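Local coordinates for zinc transport transcriptional regulator (Lactococcus lactis subsp. lactis, PDB 5YHY), which binds zinc and, as a MarR-family winged helix-turn-helix regulator, probably binds DNA to control transcription in response to zinc, at residues S38-I43 and L72-E77; S52-I57 and A67-L72; L80-R85 and S96-A101. The protein carries 1 engineered substitution. One frame throughout, in Å; residues are numbered along the deposited sequence.

Interaction 1. Residues S38-I43 and L72-E77; sequences STQEHI and LKKLQE. With ZN (zinc ion), chain B.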
loop_
_atom_site.group_PDB
_atom_site.type_symbol
_atom_site.label_atom_id
_atom_site.label_comp_id
_atom_site.label_asym_id
_atom_site.label_seq_id
_atom_site.Cartn_x
_atom_site.Cartn_y
_atom_site.Cartn_z
ATOM N N SER A 38 -8.868 10.416 -7.834
ATOM C CA SER A 38 -9.714 10.425 -6.654
ATOM C C SER A 38 -10.378 11.786 -6.462
ATOM O O SER A 38 -11.557 11.856 -6.123
ATOM C CB SER A 38 -8.926 9.998 -5.410
ATOM O OG SER A 38 -7.867 10.888 -5.148
ATOM N N THR A 39 -9.638 12.870 -6.701
ATOM C CA THR A 39 -10.228 14.196 -6.562
ATOM C C THR A 39 -11.410 14.346 -7.526
ATOM O O THR A 39 -12.465 14.854 -7.156
ATOM C CB THR A 39 -9.200 15.319 -6.802
ATOM O OG1 THR A 39 -8.215 15.284 -5.763
ATOM C CG2 THR A 39 -9.875 16.677 -6.792
ATOM N N GLN A 40 -11.230 13.893 -8.760
ATOM C CA GLN A 40 -12.310 13.965 -9.731
ATOM C C GLN A 40 -13.533 13.172 -9.265
ATOM O O GLN A 40 -14.659 13.665 -9.345
ATOM C CB GLN A 40 -11.818 13.487 -11.103
ATOM C CG GLN A 40 -10.798 14.454 -11.691
ATOM C CD GLN A 40 -9.897 13.834 -12.738
ATOM O OE1 GLN A 40 -10.164 12.746 -13.247
ATOM N NE2 GLN A 40 -8.813 14.535 -13.065
ATOM N N GLU A 41 -13.303 11.961 -8.755
ATOM C CA GLU A 41 -14.399 11.127 -8.273
ATOM C C GLU A 41 -15.109 11.815 -7.118
ATOM O O GLU A 41 -16.330 11.756 -6.997
ATOM C CB GLU A 41 -13.881 9.762 -7.795
ATOM C CG GLU A 41 -13.227 8.906 -8.867
ATOM C CD GLU A 41 -14.198 7.963 -9.551
ATOM O OE1 GLU A 41 -15.421 8.183 -9.469
ATOM O OE2 GLU A 41 -13.725 6.990 -10.180
ATOM N N HIS A 42 -14.337 12.472 -6.258
ATOM C CA HIS A 42 -14.922 13.091 -5.080
ATOM C C HIS A 42 -15.702 14.357 -5.396
ATOM O O HIS A 42 -16.687 14.651 -4.733
ATOM C CB HIS A 42 -13.862 13.307 -4.008
ATOM C CG HIS A 42 -13.239 12.030 -3.559
ATOM N ND1 HIS A 42 -12.094 11.987 -2.795
ATOM C CD2 HIS A 42 -13.588 10.740 -3.787
ATOM C CE1 HIS A 42 -11.768 10.729 -2.561
ATOM N NE2 HIS A 42 -12.657 9.952 -3.158
ATOM N N ILE A 43 -15.285 15.080 -6.433
ATOM C CA ILE A 43 -16.093 16.195 -6.895
ATOM C C ILE A 43 -17.450 15.687 -7.370
ATOM O O ILE A 43 -18.486 16.259 -7.038
ATOM C CB ILE A 43 -15.380 16.985 -8.000
ATOM C CG1 ILE A 43 -14.194 17.749 -7.382
ATOM C CG2 ILE A 43 -16.359 17.953 -8.693
ATOM C CD1 ILE A 43 -13.428 18.586 -8.372
ATOM N N LEU A 72 -11.882 20.075 -12.270
ATOM C CA LEU A 72 -13.097 20.504 -12.955
ATOM C C LEU A 72 -12.859 20.545 -14.457
ATOM O O LEU A 72 -13.739 20.191 -15.248
ATOM C CB LEU A 72 -13.537 21.882 -12.465
ATOM C CG LEU A 72 -14.137 21.965 -11.059
ATOM C CD1 LEU A 72 -14.380 23.422 -10.701
ATOM C CD2 LEU A 72 -15.432 21.181 -10.967
ATOM N N LYS A 73 -11.672 20.993 -14.854
ATOM C CA LYS A 73 -11.363 21.103 -16.274
ATOM C C LYS A 73 -11.477 19.729 -16.917
ATOM O O LYS A 73 -12.096 19.572 -17.964
ATOM C CB LYS A 73 -9.961 21.671 -16.483
ATOM C CG LYS A 73 -9.572 21.830 -17.948
ATOM C CD LYS A 73 -8.247 22.569 -18.080
ATOM C CE LYS A 73 -7.794 22.649 -19.532
ATOM N NZ LYS A 73 -7.326 21.327 -20.032
ATOM N N LYS A 74 -10.877 18.731 -16.281
ATOM C CA LYS A 74 -10.915 17.371 -16.808
ATOM C C LYS A 74 -12.323 16.784 -16.810
ATOM O O LYS A 74 -12.730 16.144 -17.779
ATOM C CB LYS A 74 -9.973 16.459 -16.023
ATOM C CG LYS A 74 -9.907 15.040 -16.575
ATOM C CD LYS A 74 -9.354 15.033 -17.994
ATOM C CE LYS A 74 -9.067 13.618 -18.471
ATOM N NZ LYS A 74 -8.361 13.604 -19.781
ATOM N N LEU A 75 -13.071 16.988 -15.728
ATOM C CA LEU A 75 -14.436 16.482 -15.664
ATOM C C LEU A 75 -15.328 17.110 -16.733
ATOM O O LEU A 75 -16.179 16.438 -17.328
ATOM C CB LEU A 75 -15.042 16.726 -14.284
ATOM C CG LEU A 75 -14.445 15.860 -13.178
ATOM C CD1 LEU A 75 -14.946 16.367 -11.835
ATOM C CD2 LEU A 75 -14.830 14.397 -13.390
ATOM N N GLN A 76 -15.135 18.399 -16.968
ATOM C CA GLN A 76 -15.931 19.102 -17.964
ATOM C C GLN A 76 -15.587 18.607 -19.370
ATOM O O GLN A 76 -16.476 18.411 -20.203
ATOM C CB GLN A 76 -15.710 20.607 -17.833
ATOM C CG GLN A 76 -16.518 21.454 -18.802
ATOM C CD GLN A 76 -16.249 22.923 -18.585
ATOM O OE1 GLN A 76 -15.094 23.328 -18.431
ATOM N NE2 GLN A 76 -17.308 23.733 -18.544
ATOM N N GLU A 77 -14.300 18.392 -19.624
ATOM C CA GLU A 77 -13.841 17.836 -20.903
ATOM C C GLU A 77 -14.471 16.476 -21.186
ATOM O O GLU A 77 -14.835 16.170 -22.329
ATOM C CB GLU A 77 -12.315 17.726 -20.927
ATOM C CG GLU A 77 -11.617 19.076 -20.946
ATOM C CD GLU A 77 -10.107 18.986 -20.777
ATOM O OE1 GLU A 77 -9.601 17.940 -20.307
ATOM O OE2 GLU A 77 -9.425 19.979 -21.108
HETATM ZN ZN ZN B . -12.873 7.938 -3.376
#
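Gln40 and Leu75 mark the nearest approach of two helical segments, 38-43 and 72-77, whose axes come within 9.9 Å and whose chain directions differ by 69°. Leu75 fills the middle of the contact. Its CD1 lies 3.7 Å from the backbone O of Gln40 and also packs on CG2 of Ile43, while CD2 rests against Gln40 CB at 3.9 Å, so one methyl lies on the Gln40 backbone and Ile43, the other on the first Gln40 side-chain carbon. Ile43 turns CG2 into this contact because that branch is anti to the backbone N (CG1 at chi1 -70°). The same methyl meets Leu72 CD2 at 4.1 Å, the two side chains crossing at about a right angle. Beyond CG, Gln40 runs out extended across Lys74, and its NE2 lies 3.7 Å from Lys74 CG: a polar nitrogen against aliphatic carbon. Its OE1 turns back to a hydrogen bond with Thr37 N. Lys74 bends at chi2 (63°), which carries its ammonium away from the other helix. His42 leaves helix 38-49 on a different side from Gln40 and Ile43, and its NE2 binds the zinc ion at 2.0 Å, with Glu24, His108 and His112 completing the site. The arrangement thus pairs the hydrophobic core of a MarR-type winged helix-turn-helix domain, on one side of helix 38-49, with a metal site on another.

Interaction 2. Residues S52-I57 and A67-L72; sequences STNAKI and AVTKAL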
loop_
_atom_site.group_PDB
_atom_site.type_symbol
_atom_site.label_atom_id
_atom_site.label_comp_id
_atom_site.label_asym_id
_atom_site.label_seq_id
_atom_site.Cartn_x
_atom_site.Cartn_y
_atom_site.Cartn_z
ATOM N N SER A 52 -22.621 23.067 -6.659
ATOM C CA SER A 52 -21.612 23.756 -5.869
ATOM C C SER A 52 -20.722 24.688 -6.678
ATOM O O SER A 52 -20.436 24.430 -7.847
ATOM C CB SER A 52 -20.699 22.734 -5.172
ATOM O OG SER A 52 -21.432 21.785 -4.416
ATOM N N THR A 53 -20.258 25.751 -6.032
ATOM C CA THR A 53 -19.241 26.630 -6.605
ATOM C C THR A 53 -17.829 26.050 -6.485
ATOM O O THR A 53 -17.594 25.099 -5.730
ATOM C CB THR A 53 -19.232 27.992 -5.885
ATOM O OG1 THR A 53 -18.851 27.791 -4.516
ATOM C CG2 THR A 53 -20.610 28.640 -5.937
ATOM N N ASN A 54 -16.881 26.637 -7.214
ATOM C CA ASN A 54 -15.478 26.261 -7.054
ATOM C C ASN A 54 -15.060 26.395 -5.596
ATOM O O ASN A 54 -14.353 25.538 -5.063
ATOM C CB ASN A 54 -14.561 27.143 -7.905
ATOM C CG ASN A 54 -14.663 26.843 -9.380
ATOM O OD1 ASN A 54 -15.753 26.796 -9.939
ATOM N ND2 ASN A 54 -13.518 26.642 -10.022
ATOM N N ALA A 55 -15.487 27.486 -4.962
ATOM C CA ALA A 55 -15.119 27.749 -3.567
ATOM C C ALA A 55 -15.648 26.674 -2.632
ATOM O O ALA A 55 -14.925 26.198 -1.758
ATOM C CB ALA A 55 -15.618 29.122 -3.127
ATOM N N LYS A 56 -16.903 26.283 -2.834
ATOM C CA LYS A 56 -17.532 25.265 -2.008
ATOM C C LYS A 56 -16.833 23.915 -2.173
ATOM O O LYS A 56 -16.642 23.174 -1.203
ATOM C CB LYS A 56 -19.019 25.155 -2.356
ATOM C CG LYS A 56 -19.758 24.036 -1.648
ATOM C CD LYS A 56 -19.770 24.236 -0.141
ATOM C CE LYS A 56 -20.400 25.561 0.247
ATOM N NZ LYS A 56 -20.595 25.652 1.724
ATOM N N ILE A 57 -16.433 23.602 -3.402
ATOM C CA ILE A 57 -15.716 22.359 -3.647
ATOM C C ILE A 57 -14.381 22.327 -2.896
ATOM O O ILE A 57 -14.033 21.324 -2.267
ATOM C CB ILE A 57 -15.491 22.115 -5.149
ATOM C CG1 ILE A 57 -16.835 21.944 -5.863
ATOM C CG2 ILE A 57 -14.636 20.876 -5.354
ATOM C CD1 ILE A 57 -16.722 21.965 -7.395
ATOM N N ALA A 67 -6.142 22.860 -7.381
ATOM C CA ALA A 67 -6.522 21.460 -7.479
ATOM C C ALA A 67 -7.943 21.338 -8.010
ATOM O O ALA A 67 -8.243 20.459 -8.822
ATOM C CB ALA A 67 -6.387 20.773 -6.122
ATOM N N VAL A 68 -8.823 22.210 -7.534
ATOM C CA VAL A 68 -10.214 22.175 -7.958
ATOM C C VAL A 68 -10.307 22.529 -9.442
ATOM O O VAL A 68 -10.993 21.849 -10.220
ATOM C CB VAL A 68 -11.073 23.135 -7.124
ATOM C CG1 VAL A 68 -12.457 23.275 -7.736
ATOM C CG2 VAL A 68 -11.170 22.640 -5.693
ATOM N N THR A 69 -9.607 23.583 -9.835
ATOM C CA THR A 69 -9.607 24.025 -11.231
ATOM C C THR A 69 -9.168 22.897 -12.169
ATOM O O THR A 69 -9.798 22.665 -13.197
ATOM C CB THR A 69 -8.708 25.262 -11.411
ATOM O OG1 THR A 69 -9.299 26.366 -10.710
ATOM C CG2 THR A 69 -8.557 25.617 -12.894
ATOM N N LYS A 70 -8.097 22.197 -11.798
ATOM C CA LYS A 70 -7.572 21.106 -12.614
ATOM C C LYS A 70 -8.598 19.981 -12.763
ATOM O O LYS A 70 -8.856 19.501 -13.872
ATOM C CB LYS A 70 -6.265 20.566 -12.014
ATOM C CG LYS A 70 -5.763 19.294 -12.687
ATOM C CD LYS A 70 -4.409 18.867 -12.129
ATOM C CE LYS A 70 -3.862 17.658 -12.882
ATOM N NZ LYS A 70 -2.444 17.378 -12.506
ATOM N N ALA A 71 -9.192 19.569 -11.649
ATOM C CA ALA A 71 -10.152 18.473 -11.675
ATOM C C ALA A 71 -11.407 18.847 -12.449
ATOM O O ALA A 71 -11.947 18.027 -13.195
ATOM C CB ALA A 71 -10.506 18.043 -10.259
ATOM N N LEU A 72 -11.882 20.075 -12.270
ATOM C CA LEU A 72 -13.097 20.504 -12.955
ATOM C C LEU A 72 -12.859 20.545 -14.457
ATOM O O LEU A 72 -13.739 20.191 -15.248
ATOM C CB LEU A 72 -13.537 21.882 -12.465
ATOM C CG LEU A 72 -14.137 21.965 -11.059
ATOM C CD1 LEU A 72 -14.380 23.422 -10.701
ATOM C CD2 LEU A 72 -15.432 21.181 -10.967
HETATM O O HOH W 1 -11.008 26.769 -8.297
#
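Asn54 swings its carboxamide across the end of Leu72, the two side chains meeting at a slant, with ND2 3.4 Å from Leu72 CD1. CG and OD1 of the amide lie only slightly farther from the same methyl, so one CD1 touches the whole flat group. The amide's polar atoms have other partners: OD1 accepts a hydrogen bond from Trp95 NE1 on strand 93-97, and ND2 donates to a water at 3.0 Å. That water also lies 3.0 Å from Thr69 OG1, bridging the two segments where the direct separation of ND2 and OG1 is too long for a bond. Thr69 OG1 has a second partner in Pro65 O of its own helix. Deeper in, Ile57 uses two ends of its side chain. With CG1 beside the backbone N (chi1 -64°), CG2 is left to face Val68 and lies against both its methyls, 3.9 Å from CG2 there. CD1, at the far end of the extended chain, instead meets Leu72 CD2 tip to tip at 3.9 Å.

These residues join helix 54-61 to helix 65-77, the consecutive pair that corresponds to the helix-turn-helix of the MarR family, in which the second helix is, in relatives, the one that enters the DNA major groove. Val68 CG1 lies 4.0 Å from the backbone O of Asn54, near the first turn of helix 54-61. That turn is N-capped by Thr53, whose OG1 accepts from Lys56 N at 3.0 Å in a fairly straight bond (160°). On the inner side, Ile43 of helix 38-49 packs on Ile57.

Interaction 3. Residues L80-R85 and S96-A101; sequences LIKSSR and SLTEKA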
loop_
_atom_site.group_PDB
_atom_site.type_symbol
_atom_site.label_atom_id
_atom_site.label_comp_id
_atom_site.label_asym_id
_atom_site.label_seq_id
_atom_site.Cartn_x
_atom_site.Cartn_y
_atom_site.Cartn_z
ATOM N N LEU A 80 -18.758 15.228 -17.864
ATOM C CA LEU A 80 -19.263 14.644 -16.631
ATOM C C LEU A 80 -19.897 15.697 -15.724
ATOM O O LEU A 80 -20.683 15.370 -14.830
ATOM C CB LEU A 80 -18.135 13.914 -15.894
ATOM C CG LEU A 80 -17.702 12.594 -16.536
ATOM C CD1 LEU A 80 -16.375 12.107 -15.977
ATOM C CD2 LEU A 80 -18.800 11.555 -16.339
ATOM N N ILE A 81 -19.555 16.963 -15.958
ATOM C CA ILE A 81 -20.164 18.060 -15.209
ATOM C C ILE A 81 -20.470 19.184 -16.177
ATOM O O ILE A 81 -19.945 19.202 -17.294
ATOM C CB ILE A 81 -19.240 18.612 -14.103
ATOM C CG1 ILE A 81 -17.950 19.172 -14.714
ATOM C CG2 ILE A 81 -18.937 17.522 -13.065
ATOM C CD1 ILE A 81 -16.960 19.717 -13.687
ATOM N N LYS A 82 -21.307 20.113 -15.733
ATOM C CA LYS A 82 -21.692 21.268 -16.538
ATOM C C LYS A 82 -21.839 22.498 -15.648
ATOM O O LYS A 82 -22.321 22.415 -14.509
ATOM C CB LYS A 82 -22.996 20.982 -17.296
ATOM C CG LYS A 82 -24.169 20.581 -16.398
ATOM C CD LYS A 82 -25.385 20.184 -17.239
ATOM C CE LYS A 82 -26.509 19.631 -16.369
ATOM N NZ LYS A 82 -27.020 20.625 -15.388
ATOM N N SER A 83 -21.429 23.650 -16.169
ATOM C CA SER A 83 -21.530 24.884 -15.421
ATOM C C SER A 83 -22.834 25.624 -15.697
ATOM O O SER A 83 -23.450 25.475 -16.758
ATOM C CB SER A 83 -20.350 25.797 -15.756
ATOM O OG SER A 83 -20.375 26.151 -17.140
ATOM N N SER A 84 -23.228 26.431 -14.722
ATOM C CA SER A 84 -24.403 27.284 -14.837
ATOM C C SER A 84 -24.120 28.536 -14.026
ATOM O O SER A 84 -23.135 28.604 -13.288
ATOM C CB SER A 84 -25.655 26.569 -14.338
ATOM O OG SER A 84 -25.527 26.205 -12.968
ATOM N N ARG A 85 -24.971 29.538 -14.182
ATOM C CA ARG A 85 -24.739 30.819 -13.552
ATOM C C ARG A 85 -25.716 30.943 -12.397
ATOM O O ARG A 85 -26.900 30.651 -12.549
ATOM C CB ARG A 85 -24.971 31.931 -14.581
ATOM C CG ARG A 85 -24.119 33.158 -14.397
ATOM C CD ARG A 85 -24.391 34.170 -15.507
ATOM N NE ARG A 85 -23.843 33.750 -16.797
ATOM C CZ ARG A 85 -22.624 34.063 -17.223
ATOM N NH1 ARG A 85 -21.817 34.793 -16.461
ATOM N NH2 ARG A 85 -22.208 33.650 -18.413
ATOM N N SER A 96 -22.798 21.243 -11.788
ATOM C CA SER A 96 -23.691 20.116 -11.551
ATOM C C SER A 96 -23.292 18.901 -12.379
ATOM O O SER A 96 -22.547 19.015 -13.357
ATOM C CB SER A 96 -25.137 20.516 -11.845
ATOM O OG SER A 96 -25.260 20.953 -13.180
ATOM N N LEU A 97 -23.785 17.730 -11.983
ATOM C CA LEU A 97 -23.543 16.513 -12.737
ATOM C C LEU A 97 -24.316 16.532 -14.048
ATOM O O LEU A 97 -25.407 17.095 -14.122
ATOM C CB LEU A 97 -24.013 15.293 -11.948
ATOM C CG LEU A 97 -23.326 15.019 -10.616
ATOM C CD1 LEU A 97 -23.822 13.680 -10.095
ATOM C CD2 LEU A 97 -21.823 14.997 -10.814
ATOM N N THR A 98 -23.741 15.911 -15.065
ATOM C CA THR A 98 -24.500 15.537 -16.256
ATOM C C THR A 98 -25.114 14.164 -15.993
ATOM O O THR A 98 -24.710 13.463 -15.064
ATOM C CB THR A 98 -23.610 15.464 -17.503
ATOM O OG1 THR A 98 -22.640 14.419 -17.353
ATOM C CG2 THR A 98 -22.907 16.804 -17.750
ATOM N N GLU A 99 -26.093 13.768 -16.802
ATOM C CA GLU A 99 -26.689 12.443 -16.620
ATOM C C GLU A 99 -25.639 11.336 -16.716
ATOM O O GLU A 99 -25.720 10.329 -16.009
ATOM C CB GLU A 99 -27.818 12.204 -17.630
ATOM C CG GLU A 99 -29.218 12.363 -17.043
ATOM C CD GLU A 99 -29.457 11.489 -15.812
ATOM O OE1 GLU A 99 -28.946 10.346 -15.761
ATOM O OE2 GLU A 99 -30.155 11.953 -14.885
ATOM N N LYS A 100 -24.649 11.525 -17.582
ATOM C CA LYS A 100 -23.555 10.573 -17.739
ATOM C C LYS A 100 -22.881 10.275 -16.391
ATOM O O LYS A 100 -22.455 9.149 -16.126
ATOM C CB LYS A 100 -22.531 11.135 -18.729
ATOM C CG LYS A 100 -21.295 10.279 -18.974
ATOM C CD LYS A 100 -20.370 10.963 -19.981
ATOM C CE LYS A 100 -19.034 10.255 -20.113
ATOM N NZ LYS A 100 -18.192 10.838 -21.209
ATOM N N ALA A 101 -22.803 11.295 -15.539
ATOM C CA ALA A 101 -22.044 11.198 -14.295
ATOM C C ALA A 101 -22.815 10.582 -13.138
ATOM O O ALA A 101 -22.216 10.129 -12.159
ATOM C CB ALA A 101 -21.528 12.575 -13.886
HETATM O O HOH W 2 -24.577 23.664 -13.347
#
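Ser96 OG is gripped from two directions, by Lys82 NZ at 2.8 Å and by a water, also at 2.8 Å. The water donates to Lys82 O and is hydrogen-bonded to Ser84 OG as well, so it spans both strands of the beta hairpin 81-85/93-97, the wing of this winged helix-turn-helix. Lys82 reaches the hydroxyl by curling over its own cross-strand neighbour: CG sits between the backbone N and the carbonyl carbon (chi1 56°), the chain runs out straight, and a bend at chi4 brings NZ back onto OG. Ser96 and Lys82 form the antiparallel hydrogen-bonded pair, with Lys82 N donating to Ser96 O at 2.9 Å and Ser96 N to Lys82 O at 3.0 Å. An alanine at Ser96 is likely to leave the lysine ammonium without this acceptor, free to swing outward, and to cost the water one of its three protein partners. Next along, Ile81 and Leu97 make a non-hydrogen-bonded pair whose side chains diverge and touch only loosely, Ile81 CG2 to Leu97 CD2 at 4.4 Å; Ile81 also packs on Leu72 and Leu75 of helix 65-77. At the base of the hairpin, beside the start of strand 81-85, Thr98 N donates almost straight to Leu80 O, although it approaches well above the carbonyl plane. Thr98 CG2 lies against the backbone of Leu80 and Ile81, while OG1 is hydrogen-bonded to Glu79 O. Lys100 lays its extended aliphatic chain obliquely over the Leu80 side chain, its NZ held by Gln78 O; there Leu80 CD2 lies 3.8 Å from both Lys100 CG and Ala101 CB.

Helix 65-77 ties the three contacts together. It supplies one side of interactions 1 and 2, which share Leu72 and have centres 9 Å apart, and strand 81-85 of interaction 3 follows it in the chain. Interaction 2 is nested inside the loop that interaction 1 closes; interaction 3 comes after both, its centre 11 Å from the first and 13 Å from the second. Ile43 CD1 packs 3.5 Å from Ala71 CB between the first two, and Leu72 CD2 meets Ile81 CD1 where the wing begins. Helix 38-49, with its zinc ligand, is thus connected through one packed core to the probable DNA-reading helix and the wing.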